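PDB 1QSA: soluble lytic murein transglycosylase from Escherichia coli, which cleaves the glycosidic bonds between N-acetylmuramic acid and N-acetylglucosamine in peptidoglycan, leaving a 1,6-anhydro bond on the N-acetylmuramic acid residue. Local coordinates for residues 96-99 / 104-107; 108-113 / 139-144. One frame throughout, in Å; residues are numbered along the deposited sequence.

Helix 102-114 takes part in both contacts, first near its start and then toward its end, and the two show how a single helix of an alpha-superhelix is held locally and across the chain. Contact 1 is short-range: the loop that follows helix 88-94 folds against the first turns of the helix, largely through a side-chain amide and a proline ring. Contact 2 reaches helix 138-148 without any direct hydrogen bond, relying on aliphatic and aromatic contact. Both are partly buried and lie away from the predicted active site. The disulfide Cys106-Cys139 joins them covalently, and the hydroxyl of Tyr108, in contact 2, probably hydrogen-bonds Pro96 O of contact 1.

Contact 1: 96-99 / 104-107; sequences PEKP and AQCN
Gln105 reaches back from helix 102-114 to the loop before it, and its side-chain amide supplies the direct hydrogen bond of the contact. NE2 of Gln105 donates to Pro99 O at 3.0 Å, nearly straight with an N-H...O angle of 163°. The acceptor lies almost in the amide plane, while the donor is tilted 20° from the plane of the carbonyl. With CG beside the backbone N (chi1 -70°) and the chain extended beyond it, the amide is carried back to the loop.

The bond ties the connection between helices 88-94 and 102-114 of this alpha-superhelix back onto the first turns of the second helix. Apolar contact lies next to it: Pro99 CG rests 3.5 Å from Ala104 CB, and both side chains also touch Ser76 of helix 69-84.

Lys98 runs past the glutamine, its extended chain placing CE 3.5 Å from Gln105 CD. Charge and water complete the set. A water donates to Gln105 OE1 across 2.9 Å and accepts a weak bond from Lys98 NZ, whose stronger partner is the carboxylate of Glu127, a salt bridge to helix 118-129.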
ATOM      1  N   PRO A  96      27.366  10.291  15.457  1.00 15.61           N
ATOM      2  CA  PRO A  96      27.599   9.560  16.709  1.00 16.81           C
ATOM      3  C   PRO A  96      26.432   8.657  17.113  1.00 16.74           C
ATOM      4  O   PRO A  96      26.635   7.669  17.814  1.00 16.92           O
ATOM      5  CB  PRO A  96      27.861  10.673  17.733  1.00 17.02           C
ATOM      6  CG  PRO A  96      27.277  11.905  17.109  1.00 18.02           C
ATOM      7  CD  PRO A  96      27.548  11.740  15.642  1.00 16.41           C
ATOM      8  N   GLU A  97      25.222   9.011  16.675  1.00 17.24           N
ATOM      9  CA  GLU A  97      24.018   8.229  16.962  1.00 19.73           C
ATOM     10  C   GLU A  97      23.637   7.386  15.743  1.00 17.27           C
ATOM     11  O   GLU A  97      23.975   7.725  14.612  1.00 15.83           O
ATOM     12  CB  GLU A  97      22.834   9.134  17.307  1.00 22.72           C
ATOM     13  CG  GLU A  97      23.071  10.122  18.444  1.00 31.50           C
ATOM     14  CD  GLU A  97      23.705   9.493  19.669  1.00 35.96           C
ATOM     15  OE1 GLU A  97      23.305   8.369  20.054  1.00 38.73           O
ATOM     16  OE2 GLU A  97      24.613  10.133  20.251  1.00 40.23           O
ATOM     17  N   LYS A  98      22.907   6.304  15.992  1.00 16.64           N
ATOM     18  CA  LYS A  98      22.448   5.391  14.940  1.00 16.90           C
ATOM     19  C   LYS A  98      21.689   6.184  13.858  1.00 15.86           C
ATOM     20  O   LYS A  98      20.784   6.960  14.174  1.00 16.00           O
ATOM     21  CB  LYS A  98      21.523   4.355  15.589  1.00 18.45           C
ATOM     22  CG  LYS A  98      20.917   3.315  14.677  1.00 21.86           C
ATOM     23  CD  LYS A  98      19.835   2.563  15.453  1.00 25.92           C
ATOM     24  CE  LYS A  98      19.257   1.408  14.663  1.00 29.79           C
ATOM     25  NZ  LYS A  98      18.174   0.697  15.423  1.00 31.09           N
ATOM     26  N   PRO A  99      22.104   6.064  12.584  1.00 15.13           N
ATOM     27  CA  PRO A  99      21.434   6.789  11.498  1.00 15.07           C
ATOM     28  C   PRO A  99      20.054   6.254  11.129  1.00 15.79           C
ATOM     29  O   PRO A  99      19.619   5.223  11.639  1.00 16.04           O
ATOM     30  CB  PRO A  99      22.433   6.700  10.335  1.00 15.17           C
ATOM     31  CG  PRO A  99      23.190   5.450  10.613  1.00 12.89           C
ATOM     32  CD  PRO A  99      23.330   5.396  12.107  1.00 14.54           C
ATOM     33  N   ALA A 104      22.703   2.863   6.085  1.00 10.86           N
ATOM     34  CA  ALA A 104      23.544   3.696   6.956  1.00 10.66           C
ATOM     35  C   ALA A 104      23.770   3.002   8.309  1.00  9.79           C
ATOM     36  O   ALA A 104      24.855   3.114   8.888  1.00 11.96           O
ATOM     37  CB  ALA A 104      22.914   5.083   7.163  1.00 11.58           C
ATOM     38  N   GLN A 105      22.769   2.275   8.810  1.00  9.36           N
ATOM     39  CA  GLN A 105      22.912   1.573  10.092  1.00 10.81           C
ATOM     40  C   GLN A 105      23.941   0.451   9.967  1.00 10.86           C
ATOM     41  O   GLN A 105      24.748   0.240  10.879  1.00 11.67           O
ATOM     42  CB  GLN A 105      21.563   1.031  10.558  1.00 10.82           C
ATOM     43  CG  GLN A 105      20.608   2.147  10.991  1.00 12.20           C
ATOM     44  CD  GLN A 105      19.178   1.666  11.146  1.00 15.17           C
ATOM     45  OE1 GLN A 105      18.898   0.469  11.056  1.00 16.56           O
ATOM     46  NE2 GLN A 105      18.267   2.599  11.402  1.00 16.18           N
ATOM     47  N   CYS A 106      23.915  -0.256   8.835  1.00 11.85           N
ATOM     48  CA  CYS A 106      24.880  -1.326   8.573  1.00 11.68           C
ATOM     49  C   CYS A 106      26.288  -0.731   8.648  1.00 11.19           C
ATOM     50  O   CYS A 106      27.192  -1.294   9.260  1.00 11.02           O
ATOM     51  CB  CYS A 106      24.696  -1.901   7.174  1.00 12.66           C
ATOM     52  SG  CYS A 106      23.116  -2.751   6.846  1.00 20.88           S
ATOM     53  N   ASN A 107      26.465   0.429   8.030  1.00 10.34           N
ATOM     54  CA  ASN A 107      27.769   1.078   8.024  1.00 11.09           C
ATOM     55  C   ASN A 107      28.173   1.640   9.390  1.00 10.87           C
ATOM     56  O   ASN A 107      29.349   1.592   9.772  1.00 10.25           O
ATOM     57  CB  ASN A 107      27.807   2.154   6.935  1.00 10.70           C
ATOM     58  CG  ASN A 107      27.934   1.552   5.544  1.00 10.99           C
ATOM     59  OD1 ASN A 107      28.697   0.601   5.339  1.00 10.76           O
ATOM     60  ND2 ASN A 107      27.213   2.109   4.583  1.00 10.66           N
TER
HETATM   61  O   HOH W   1      18.376  -1.507  13.109  1.00 24.43           O

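Contact 2: 108-113 / 139-144; sequences YYYAKW and CDKLFS. With SO4 (sulfate ion), chain F.
Lys141 lies across one face of the Tyr110 ring, and its chain can be traced over the aromatic atom by atom. CB starts near the rim, 3.9 Å from Tyr110 CE1. CG, set between the backbone N and the carbonyl carbon of its own residue, comes 3.8 Å from Tyr110 CD1. Next, CD settles over the middle of the ring, 3.7 Å from the Tyr110 centroid and 12° off the normal, a CH-pi contact. CE goes on over the same face to the opposite rim, 3.5 Å from Tyr110 CD2. There the chain bends (chi4 -66°), and NZ turns to Asn107 OD1 and Ala138 O, which hydrogen-bond it; its cation-pi attraction to the ring is long and at most weak.

Leu142 fills the neighbouring part of the interface. Its CD1 approaches the backbone of helix 102-114, 3.9 Å from Tyr110 N, and its CD2 meets Tyr109 CB at 3.8 Å. Farther along, Trp113 offers its indole edge to a sulfate ion, probably from the crystallisation liquor, NE1 donating to O2 over 2.8 Å; Ser118 also binds the ion.

The two helix segments cross at 41° with axes 9.2 Å apart. Their helices are two apart in sequence, with helix 118-129 between them, and run in similar directions, as in the alternating helices of an alpha-superhelix.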
ATOM      1  N   TYR A 108      27.184   2.124  10.138  1.00 10.78           N
ATOM      2  CA  TYR A 108      27.404   2.670  11.477  1.00 10.55           C
ATOM      3  C   TYR A 108      27.951   1.573  12.394  1.00 11.12           C
ATOM      4  O   TYR A 108      28.939   1.783  13.115  1.00 11.61           O
ATOM      5  CB  TYR A 108      26.077   3.206  12.023  1.00 11.35           C
ATOM      6  CG  TYR A 108      26.102   3.662  13.469  1.00 10.97           C
ATOM      7  CD1 TYR A 108      26.497   4.966  13.805  1.00 11.70           C
ATOM      8  CD2 TYR A 108      25.689   2.812  14.502  1.00 12.47           C
ATOM      9  CE1 TYR A 108      26.472   5.414  15.132  1.00 12.11           C
ATOM     10  CE2 TYR A 108      25.662   3.252  15.840  1.00 13.09           C
ATOM     11  CZ  TYR A 108      26.049   4.555  16.142  1.00 12.36           C
ATOM     12  OH  TYR A 108      25.976   4.997  17.450  1.00 13.57           O
ATOM     13  N   TYR A 109      27.304   0.406  12.386  1.00 10.24           N
ATOM     14  CA  TYR A 109      27.780  -0.691  13.226  1.00 11.34           C
ATOM     15  C   TYR A 109      29.108  -1.268  12.774  1.00 11.38           C
ATOM     16  O   TYR A 109      29.918  -1.654  13.611  1.00 12.09           O
ATOM     17  CB  TYR A 109      26.697  -1.746  13.416  1.00 11.78           C
ATOM     18  CG  TYR A 109      25.605  -1.186  14.284  1.00 12.40           C
ATOM     19  CD1 TYR A 109      25.870  -0.850  15.617  1.00 15.41           C
ATOM     20  CD2 TYR A 109      24.338  -0.922  13.774  1.00 14.83           C
ATOM     21  CE1 TYR A 109      24.909  -0.271  16.412  1.00 14.56           C
ATOM     22  CE2 TYR A 109      23.355  -0.327  14.573  1.00 17.44           C
ATOM     23  CZ  TYR A 109      23.655  -0.011  15.889  1.00 18.67           C
ATOM     24  OH  TYR A 109      22.703   0.553  16.699  1.00 21.46           O
ATOM     25  N   TYR A 110      29.377  -1.262  11.469  1.00 11.62           N
ATOM     26  CA  TYR A 110      30.675  -1.749  10.996  1.00 11.69           C
ATOM     27  C   TYR A 110      31.735  -0.728  11.468  1.00 12.71           C
ATOM     28  O   TYR A 110      32.842  -1.106  11.864  1.00 13.70           O
ATOM     29  CB  TYR A 110      30.701  -1.881   9.474  1.00 13.44           C
ATOM     30  CG  TYR A 110      31.941  -2.562   8.943  1.00 13.83           C
ATOM     31  CD1 TYR A 110      32.149  -3.934   9.131  1.00 14.50           C
ATOM     32  CD2 TYR A 110      32.897  -1.843   8.230  1.00 17.33           C
ATOM     33  CE1 TYR A 110      33.273  -4.570   8.615  1.00 15.93           C
ATOM     34  CE2 TYR A 110      34.030  -2.471   7.705  1.00 17.20           C
ATOM     35  CZ  TYR A 110      34.209  -3.834   7.901  1.00 18.47           C
ATOM     36  OH  TYR A 110      35.327  -4.449   7.365  1.00 20.06           O
ATOM     37  N   ALA A 111      31.380   0.562  11.468  1.00 11.29           N
ATOM     38  CA  ALA A 111      32.310   1.598  11.951  1.00 12.06           C
ATOM     39  C   ALA A 111      32.601   1.373  13.442  1.00 11.77           C
ATOM     40  O   ALA A 111      33.725   1.607  13.900  1.00 12.30           O
ATOM     41  CB  ALA A 111      31.732   2.992  11.735  1.00 12.04           C
ATOM     42  N   LYS A 112      31.582   0.965  14.198  1.00 11.16           N
ATOM     43  CA  LYS A 112      31.744   0.678  15.630  1.00 11.90           C
ATOM     44  C   LYS A 112      32.757  -0.459  15.810  1.00 12.78           C
ATOM     45  O   LYS A 112      33.662  -0.350  16.629  1.00 13.08           O
ATOM     46  CB  LYS A 112      30.390   0.316  16.256  1.00 12.21           C
ATOM     47  CG  LYS A 112      29.486   1.520  16.510  1.00 12.44           C
ATOM     48  CD  LYS A 112      29.931   2.299  17.743  1.00 11.54           C
ATOM     49  CE  LYS A 112      29.058   3.525  18.000  1.00 14.42           C
ATOM     50  NZ  LYS A 112      29.329   4.112  19.353  1.00 13.63           N
ATOM     51  N   TRP A 113      32.636  -1.526  15.019  1.00 12.29           N
ATOM     52  CA  TRP A 113      33.589  -2.637  15.112  1.00 14.03           C
ATOM     53  C   TRP A 113      35.018  -2.171  14.795  1.00 15.45           C
ATOM     54  O   TRP A 113      35.981  -2.532  15.495  1.00 13.43           O
ATOM     55  CB  TRP A 113      33.202  -3.762  14.146  1.00 13.40           C
ATOM     56  CG  TRP A 113      34.240  -4.840  14.061  1.00 15.51           C
ATOM     57  CD1 TRP A 113      34.527  -5.787  15.013  1.00 17.15           C
ATOM     58  CD2 TRP A 113      35.148  -5.066  12.980  1.00 16.99           C
ATOM     59  NE1 TRP A 113      35.561  -6.584  14.577  1.00 17.01           N
ATOM     60  CE2 TRP A 113      35.958  -6.166  13.335  1.00 16.93           C
ATOM     61  CE3 TRP A 113      35.357  -4.445  11.743  1.00 16.08           C
ATOM     62  CZ2 TRP A 113      36.967  -6.663  12.489  1.00 19.47           C
ATOM     63  CZ3 TRP A 113      36.361  -4.933  10.900  1.00 18.33           C
ATOM     64  CH2 TRP A 113      37.152  -6.034  11.281  1.00 20.96           C
ATOM     65  N   CYS A 139      25.540  -4.444   4.701  1.00 11.12           N
ATOM     66  CA  CYS A 139      25.505  -5.263   5.909  1.00 12.22           C
ATOM     67  C   CYS A 139      26.314  -6.543   5.804  1.00 12.73           C
ATOM     68  O   CYS A 139      26.645  -7.148   6.830  1.00 12.25           O
ATOM     69  CB  CYS A 139      24.052  -5.601   6.305  1.00 13.42           C
ATOM     70  SG  CYS A 139      23.395  -4.588   7.684  1.00 21.78           S
ATOM     71  N   ASP A 140      26.647  -6.959   4.584  1.00 12.85           N
ATOM     72  CA  ASP A 140      27.400  -8.204   4.421  1.00 13.40           C
ATOM     73  C   ASP A 140      28.721  -8.219   5.191  1.00 13.62           C
ATOM     74  O   ASP A 140      29.008  -9.182   5.923  1.00 13.98           O
ATOM     75  CB  ASP A 140      27.611  -8.518   2.936  1.00 14.45           C
ATOM     76  CG  ASP A 140      26.298  -8.853   2.218  1.00 18.52           C
ATOM     77  OD1 ASP A 140      25.292  -9.185   2.892  1.00 17.34           O
ATOM     78  OD2 ASP A 140      26.278  -8.798   0.974  1.00 20.78           O
ATOM     79  N   LYS A 141      29.493  -7.142   5.086  1.00 12.41           N
ATOM     80  CA  LYS A 141      30.775  -7.071   5.798  1.00 11.17           C
ATOM     81  C   LYS A 141      30.573  -7.107   7.329  1.00 12.89           C
ATOM     82  O   LYS A 141      31.389  -7.674   8.066  1.00 12.76           O
ATOM     83  CB  LYS A 141      31.561  -5.823   5.366  1.00 11.11           C
ATOM     84  CG  LYS A 141      30.841  -4.485   5.595  1.00 11.29           C
ATOM     85  CD  LYS A 141      31.688  -3.327   5.028  1.00 13.76           C
ATOM     86  CE  LYS A 141      31.023  -1.974   5.251  1.00 14.34           C
ATOM     87  NZ  LYS A 141      29.749  -1.863   4.480  1.00 15.27           N
ATOM     88  N   LEU A 142      29.470  -6.524   7.788  1.00 12.64           N
ATOM     89  CA  LEU A 142      29.135  -6.491   9.210  1.00 12.90           C
ATOM     90  C   LEU A 142      28.749  -7.885   9.710  1.00 13.06           C
ATOM     91  O   LEU A 142      29.217  -8.316  10.757  1.00 12.24           O
ATOM     92  CB  LEU A 142      27.984  -5.507   9.485  1.00 12.50           C
ATOM     93  CG  LEU A 142      27.459  -5.485  10.931  1.00 11.43           C
ATOM     94  CD1 LEU A 142      28.535  -5.018  11.941  1.00 11.95           C
ATOM     95  CD2 LEU A 142      26.219  -4.589  11.002  1.00 10.70           C
ATOM     96  N   PHE A 143      27.885  -8.575   8.959  1.00 12.13           N
ATOM     97  CA  PHE A 143      27.459  -9.914   9.337  1.00 12.98           C
ATOM     98  C   PHE A 143      28.660 -10.862   9.313  1.00 13.62           C
ATOM     99  O   PHE A 143      28.735 -11.791  10.110  1.00 15.24           O
ATOM    100  CB  PHE A 143      26.359 -10.428   8.386  1.00 12.54           C
ATOM    101  CG  PHE A 143      25.071  -9.652   8.456  1.00 11.04           C
ATOM    102  CD1 PHE A 143      24.696  -8.987   9.624  1.00 11.45           C
ATOM    103  CD2 PHE A 143      24.212  -9.609   7.348  1.00 11.91           C
ATOM    104  CE1 PHE A 143      23.483  -8.288   9.702  1.00 12.57           C
ATOM    105  CE2 PHE A 143      22.997  -8.919   7.410  1.00 11.39           C
ATOM    106  CZ  PHE A 143      22.627  -8.258   8.582  1.00 11.62           C
ATOM    107  N   SER A 144      29.580 -10.628   8.378  1.00 13.12           N
ATOM    108  CA  SER A 144      30.786 -11.447   8.238  1.00 15.10           C
ATOM    109  C   SER A 144      31.697 -11.324   9.459  1.00 15.99           C
ATOM    110  O   SER A 144      32.094 -12.340  10.037  1.00 16.34           O
ATOM    111  CB  SER A 144      31.549 -11.055   6.972  0.67 14.46           C
ATOM    112  OG  SER A 144      32.657 -11.912   6.783  0.67 17.19           O
TER
HETATM  113  S   SO4 F 705      36.701  -8.941  17.748  1.00 38.60           S
HETATM  114  O1  SO4 F 705      36.608 -10.407  17.930  1.00 39.53           O
HETATM  115  O2  SO4 F 705      36.182  -8.613  16.402  1.00 37.89           O
HETATM  116  O3  SO4 F 705      35.916  -8.264  18.803  1.00 38.07           O
HETATM  117  O4  SO4 F 705      38.110  -8.519  17.844  1.00 37.95           O